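Local atomic coordinates of putative invasin (Yersinia pseudotuberculosis IP 31758, PDB entry 5N40), a protein that probably mediates adhesion of the bacterium to host cells, as an invasin-family surface protein with immunoglobulin-like domains and a C-type lectin-like domain. Residues N114-I119 with N213-V218; K245-A250 with E265-F270. The protein carries 1 engineered substitution. All coordinates share one frame; numbering follows the deposited sequence.

Interaction 1: N114-I119 with N213-V218; sequences NARKNI and NVTFNV
R116 and N217 meet on one face of a parallel strand pair, where the guanidinium stands nearly perpendicular to the amide, their planes 87° apart. Two nitrogens of the arginine's side-on edge converge on a single oxygen. NE lies 2.7 Å from N217 OD1, in the carbonyl plane and on a lone pair, whereas NH2, 3.0 Å from the same OD1, comes from above that plane with a more bent bond. With CG anti to the backbone N (chi1 178°) and the chain extended to NE, the arginine rises from this face past T215, whose CG2 packs against its CG. NH2 also forms a salt bridge with D223. The other end of the N217 amide is used as well: ND2 donates an almost straight bond to N118 OD1 at 2.9 Å, the two amides inclined by 45°. N217 is thus held through both polar atoms, which fixes the rotation of its buried amide.

The opposite face carries K117 and F216. N118 O lies at the edge of the F216 ring, and I119 CG1 packs 3.7 Å from F216 CB; K117 leads away to a salt bridge with D113. Between the faces, the backbone ladder includes T215 N to A115 O and N217 N to K117 O (2.7 Å). A water joins A115 O to T215 OG1, and N114 OD1 accepts from R116 N, an Asx turn leading into the strand. The parallel pairing of 116-118 with 209-217 forms the sheet edge characteristic of immunoglobulin-like β-sandwiches, in which an early strand pairs with the last.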
loop_
_atom_site.group_PDB
_atom_site.type_symbol
_atom_site.label_atom_id
_atom_site.label_comp_id
_atom_site.label_asym_id
_atom_site.label_seq_id
_atom_site.Cartn_x
_atom_site.Cartn_y
_atom_site.Cartn_z
ATOM N N ASN A 114 7.264 6.460 7.370
ATOM C CA ASN A 114 7.433 7.731 6.675
ATOM C C ASN A 114 6.587 7.664 5.419
ATOM O O ASN A 114 6.625 6.657 4.703
ATOM C CB ASN A 114 8.902 8.010 6.329
ATOM C CG ASN A 114 9.132 9.445 5.860
ATOM O OD1 ASN A 114 8.365 9.989 5.064
ATOM N ND2 ASN A 114 10.190 10.065 6.372
ATOM N N ALA A 115 5.831 8.727 5.153
ATOM C CA ALA A 115 4.856 8.694 4.071
ATOM C C ALA A 115 5.487 8.854 2.699
ATOM O O ALA A 115 4.816 8.578 1.701
ATOM C CB ALA A 115 3.800 9.782 4.266
ATOM N N ARG A 116 6.748 9.282 2.625
ATOM C CA ARG A 116 7.406 9.536 1.348
ATOM C C ARG A 116 8.803 8.945 1.385
ATOM O O ARG A 116 9.622 9.335 2.223
ATOM C CB ARG A 116 7.470 11.035 1.047
ATOM C CG ARG A 116 8.189 11.353 -0.258
ATOM C CD ARG A 116 8.221 12.834 -0.552
ATOM N NE ARG A 116 8.994 13.071 -1.760
ATOM C CZ ARG A 116 9.572 14.224 -2.083
ATOM N NH1 ARG A 116 9.475 15.274 -1.274
ATOM N NH2 ARG A 116 10.260 14.314 -3.209
ATOM N N LYS A 117 9.072 8.013 0.476
ATOM C CA LYS A 117 10.390 7.417 0.348
ATOM C C LYS A 117 10.734 7.354 -1.134
ATOM O O LYS A 117 10.008 7.886 -1.980
ATOM C CB LYS A 117 10.442 6.035 1.017
ATOM C CG LYS A 117 10.174 6.041 2.520
ATOM C CD LYS A 117 10.513 4.683 3.147
ATOM C CE LYS A 117 10.192 4.642 4.648
ATOM N NZ LYS A 117 10.627 3.373 5.329
ATOM N N ASN A 118 11.861 6.725 -1.443
ATOM C CA ASN A 118 12.332 6.581 -2.812
ATOM C C ASN A 118 11.959 5.208 -3.350
ATOM O O ASN A 118 11.936 4.219 -2.611
ATOM C CB ASN A 118 13.852 6.751 -2.902
ATOM C CG ASN A 118 14.330 8.053 -2.300
ATOM O OD1 ASN A 118 13.724 9.105 -2.503
ATOM N ND2 ASN A 118 15.425 7.988 -1.537
ATOM N N ILE A 119 11.695 5.148 -4.656
ATOM C CA ILE A 119 11.504 3.854 -5.302
ATOM C C ILE A 119 12.694 2.967 -4.976
ATOM O O ILE A 119 13.852 3.380 -5.104
ATOM C CB ILE A 119 11.314 4.027 -6.819
ATOM C CG1 ILE A 119 9.941 4.634 -7.109
ATOM C CG2 ILE A 119 11.448 2.679 -7.540
ATOM C CD1 ILE A 119 9.708 4.981 -8.574
ATOM N N ASN A 213 -1.714 8.120 2.497
ATOM C CA ASN A 213 -0.967 8.387 1.278
ATOM C C ASN A 213 0.445 7.835 1.391
ATOM O O ASN A 213 1.088 7.948 2.439
ATOM C CB ASN A 213 -0.908 9.887 0.986
ATOM C CG ASN A 213 -2.241 10.451 0.560
ATOM O OD1 ASN A 213 -3.051 9.761 -0.055
ATOM N ND2 ASN A 213 -2.478 11.713 0.885
ATOM N N VAL A 214 0.915 7.225 0.309
ATOM C CA VAL A 214 2.302 6.802 0.188
ATOM C C VAL A 214 2.866 7.377 -1.104
ATOM O O VAL A 214 2.205 7.370 -2.148
ATOM C CB VAL A 214 2.442 5.265 0.227
ATOM C CG1 VAL A 214 2.027 4.737 1.608
ATOM C CG2 VAL A 214 1.619 4.615 -0.884
ATOM N N THR A 215 4.088 7.892 -1.025
ATOM C CA THR A 215 4.749 8.512 -2.160
ATOM C C THR A 215 6.100 7.840 -2.341
ATOM O O THR A 215 6.844 7.678 -1.372
ATOM C CB THR A 215 4.915 10.018 -1.938
ATOM O OG1 THR A 215 3.622 10.615 -1.787
ATOM C CG2 THR A 215 5.651 10.680 -3.103
ATOM N N PHE A 216 6.401 7.435 -3.571
ATOM C CA PHE A 216 7.684 6.826 -3.902
ATOM C C PHE A 216 8.341 7.666 -4.984
ATOM O O PHE A 216 7.830 7.761 -6.106
ATOM C CB PHE A 216 7.516 5.370 -4.345
ATOM C CG PHE A 216 7.064 4.447 -3.242
ATOM C CD1 PHE A 216 5.709 4.286 -2.942
ATOM C CD2 PHE A 216 7.986 3.749 -2.489
ATOM C CE1 PHE A 216 5.305 3.424 -1.928
ATOM C CE2 PHE A 216 7.590 2.908 -1.473
ATOM C CZ PHE A 216 6.240 2.738 -1.194
ATOM N N ASN A 217 9.471 8.274 -4.636
ATOM C CA ASN A 217 10.162 9.180 -5.539
ATOM C C ASN A 217 10.808 8.434 -6.693
ATOM O O ASN A 217 11.395 7.366 -6.510
ATOM C CB ASN A 217 11.246 9.942 -4.787
ATOM C CG ASN A 217 10.702 10.782 -3.671
ATOM O OD1 ASN A 217 9.667 11.432 -3.815
ATOM N ND2 ASN A 217 11.415 10.800 -2.543
ATOM N N VAL A 218 10.720 9.026 -7.879
ATOM C CA VAL A 218 11.399 8.530 -9.073
ATOM C C VAL A 218 12.719 9.280 -9.233
ATOM O O VAL A 218 12.802 10.485 -8.959
ATOM C CB VAL A 218 10.497 8.692 -10.312
ATOM C CG1 VAL A 218 10.370 10.164 -10.711
ATOM C CG2 VAL A 218 11.014 7.837 -11.457
HETATM O O HOH W 1 2.566 10.215 0.634
#

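Interaction 2: K245-A250 with E265-F270; sequences KRPYLA and ETWAMF
Within the C-type lectin-like adhesion domain, the loop following strand 242-245 meets strand 265-269 through a single backbone bridge at L249 and W267. Their end-to-end directions are 87° apart, so the loop crosses the strand instead of extending beside it. Two hydrogen bonds flank the bridge: A268 N donates to Y248 O at 3.0 Å, and A250 N to T266 O at 2.9 Å in the straighter of the two.

The W267 indole forms the apolar centre. L249 CD2 sits over one face of its six-membered ring, 4.0 Å from the centroid and 13° off the normal, a CH-pi contact. This methyl also lies against E265 CB. At the ring edge, two loop carbonyls approach near the indole plane, with P247 O and Y248 O 3.3 Å from W267 CZ3 and CE3, respectively. P247 CG adds an oblique contact with CZ3. With CG anti to its carbonyl carbon (chi1 -59°), the indole turns its CE3-CZ3 edge back toward the loop, while NE1 donates to E262 O.

R246 NH1 bonds to P247 O at 3.0 Å, so this carbonyl meets the guanidinium as well as the indole edge. The arginine also forms salt bridges with E235 and E252. One residue before the tryptophan, T266 CG2 packs 3.7 Å from A250 CB. The result is a tryptophan-centred junction between a crossing loop and the two-stranded β-hairpin 258-269 of the C-type lectin-like fold.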
loop_
_atom_site.group_PDB
_atom_site.type_symbol
_atom_site.label_atom_id
_atom_site.label_comp_id
_atom_site.label_asym_id
_atom_site.label_seq_id
_atom_site.Cartn_x
_atom_site.Cartn_y
_atom_site.Cartn_z
ATOM N N LYS A 245 26.325 20.340 -11.002
ATOM C CA LYS A 245 24.939 20.562 -10.591
ATOM C C LYS A 245 23.984 19.911 -11.584
ATOM O O LYS A 245 24.243 19.887 -12.791
ATOM C CB LYS A 245 24.659 22.065 -10.498
ATOM C CG LYS A 245 23.412 22.445 -9.714
ATOM C CD LYS A 245 23.147 23.945 -9.821
ATOM C CE LYS A 245 22.133 24.423 -8.794
ATOM N NZ LYS A 245 20.870 23.623 -8.852
ATOM N N ARG A 246 22.870 19.379 -11.070
ATOM C CA ARG A 246 21.847 18.857 -11.955
ATOM C C ARG A 246 21.384 19.966 -12.896
ATOM O O ARG A 246 21.532 21.152 -12.589
ATOM C CB ARG A 246 20.659 18.312 -11.159
ATOM C CG ARG A 246 19.883 19.351 -10.372
ATOM C CD ARG A 246 18.541 18.794 -9.951
ATOM N NE ARG A 246 17.778 19.692 -9.084
ATOM C CZ ARG A 246 16.986 20.678 -9.505
ATOM N NH1 ARG A 246 16.836 20.937 -10.798
ATOM N NH2 ARG A 246 16.333 21.416 -8.620
ATOM N N PRO A 247 20.822 19.610 -14.048
ATOM C CA PRO A 247 20.228 20.634 -14.915
ATOM C C PRO A 247 19.019 21.283 -14.257
ATOM O O PRO A 247 18.392 20.730 -13.350
ATOM C CB PRO A 247 19.832 19.860 -16.176
ATOM C CG PRO A 247 19.759 18.436 -15.759
ATOM C CD PRO A 247 20.752 18.270 -14.649
ATOM N N TYR A 248 18.697 22.480 -14.743
ATOM C CA TYR A 248 17.594 23.271 -14.216
ATOM C C TYR A 248 16.287 22.908 -14.902
ATOM O O TYR A 248 16.248 22.687 -16.118
ATOM C CB TYR A 248 17.854 24.767 -14.424
ATOM C CG TYR A 248 18.869 25.386 -13.495
ATOM C CD1 TYR A 248 18.504 25.821 -12.230
ATOM C CD2 TYR A 248 20.189 25.567 -13.892
ATOM C CE1 TYR A 248 19.425 26.404 -11.380
ATOM C CE2 TYR A 248 21.114 26.144 -13.049
ATOM C CZ TYR A 248 20.725 26.564 -11.793
ATOM O OH TYR A 248 21.632 27.148 -10.944
ATOM N N LEU A 249 15.211 22.868 -14.120
ATOM C CA LEU A 249 13.878 22.869 -14.701
ATOM C C LEU A 249 13.621 24.193 -15.408
ATOM O O LEU A 249 14.141 25.240 -15.018
ATOM C CB LEU A 249 12.810 22.662 -13.625
ATOM C CG LEU A 249 12.740 21.301 -12.929
ATOM C CD1 LEU A 249 11.767 21.365 -11.747
ATOM C CD2 LEU A 249 12.324 20.210 -13.896
ATOM N N ALA A 250 12.806 24.137 -16.460
ATOM C CA ALA A 250 12.365 25.364 -17.115
ATOM C C ALA A 250 11.734 26.318 -16.107
ATOM O O ALA A 250 11.972 27.532 -16.147
ATOM C CB ALA A 250 11.385 25.027 -18.236
ATOM N N GLU A 265 9.395 15.697 -17.179
ATOM C CA GLU A 265 9.731 17.030 -16.702
ATOM C C GLU A 265 10.138 17.904 -17.883
ATOM O O GLU A 265 10.584 17.410 -18.925
ATOM C CB GLU A 265 10.871 16.983 -15.669
ATOM C CG GLU A 265 10.639 16.035 -14.503
ATOM C CD GLU A 265 9.593 16.543 -13.514
ATOM O OE1 GLU A 265 9.190 17.727 -13.622
ATOM O OE2 GLU A 265 9.175 15.746 -12.637
ATOM N N THR A 266 9.995 19.219 -17.703
ATOM C CA THR A 266 10.350 20.205 -18.719
ATOM C C THR A 266 11.605 20.946 -18.280
ATOM O O THR A 266 11.603 21.636 -17.255
ATOM C CB THR A 266 9.206 21.190 -18.958
ATOM O OG1 THR A 266 8.067 20.474 -19.433
ATOM C CG2 THR A 266 9.601 22.238 -19.990
ATOM N N TRP A 267 12.655 20.829 -19.078
ATOM C CA TRP A 267 13.975 21.311 -18.712
ATOM C C TRP A 267 14.333 22.575 -19.477
ATOM O O TRP A 267 13.965 22.744 -20.643
ATOM C CB TRP A 267 15.020 20.235 -18.983
ATOM C CG TRP A 267 14.734 18.986 -18.231
ATOM C CD1 TRP A 267 14.074 17.883 -18.687
ATOM C CD2 TRP A 267 15.079 18.717 -16.875
ATOM N NE1 TRP A 267 14.008 16.935 -17.700
ATOM C CE2 TRP A 267 14.615 17.427 -16.574
ATOM C CE3 TRP A 267 15.747 19.447 -15.883
ATOM C CZ2 TRP A 267 14.791 16.848 -15.314
ATOM C CZ3 TRP A 267 15.928 18.877 -14.650
ATOM C CH2 TRP A 267 15.449 17.588 -14.370
ATOM N N ALA A 268 15.061 23.458 -18.803
ATOM C CA ALA A 268 15.642 24.620 -19.455
ATOM C C ALA A 268 16.843 24.198 -20.293
ATOM O O ALA A 268 17.607 23.310 -19.905
ATOM C CB ALA A 268 16.067 25.656 -18.418
ATOM N N MET A 269 17.012 24.851 -21.442
ATOM C CA MET A 269 18.089 24.539 -22.372
ATOM C C MET A 269 18.728 25.836 -22.849
ATOM O O MET A 269 18.075 26.881 -22.897
ATOM C CB MET A 269 17.573 23.722 -23.566
ATOM C CG MET A 269 16.792 22.475 -23.170
ATOM S SD MET A 269 17.766 21.234 -22.281
ATOM C CE MET A 269 18.410 20.270 -23.643
ATOM N N PHE A 270 20.012 25.759 -23.209
ATOM C CA PHE A 270 20.846 26.942 -23.353
ATOM C C PHE A 270 21.773 26.812 -24.555
ATOM O O PHE A 270 22.224 25.717 -24.896
ATOM C CB PHE A 270 21.708 27.167 -22.101
ATOM C CG PHE A 270 20.926 27.216 -20.826
ATOM C CD1 PHE A 270 20.565 26.046 -20.176
ATOM C CD2 PHE A 270 20.553 28.430 -20.275
ATOM C CE1 PHE A 270 19.841 26.092 -18.999
ATOM C CE2 PHE A 270 19.828 28.480 -19.099
ATOM C CZ PHE A 270 19.475 27.308 -18.461
#

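How the interactions relate
Interactions 1 and 2 occupy successive regions of the elongated chain, their centres 23 Å apart and their nearest atoms about 6 Å apart without touching. They share no secondary-structure element. Interaction 1 is partly buried at the edge of an immunoglobulin-like sheet and combines a regular parallel ladder with a polar side-chain network. Interaction 2 is more deeply buried in the C-type lectin-like domain; a single bridge joins its backbones, and an indole organises much of the side-chain packing. Arginine plays different parts: R116 bonds directly across interaction 1, whereas R246 bonds to its own loop and to acidic residues outside the contact. R116's salt bridge to D223 probably also links the two domains.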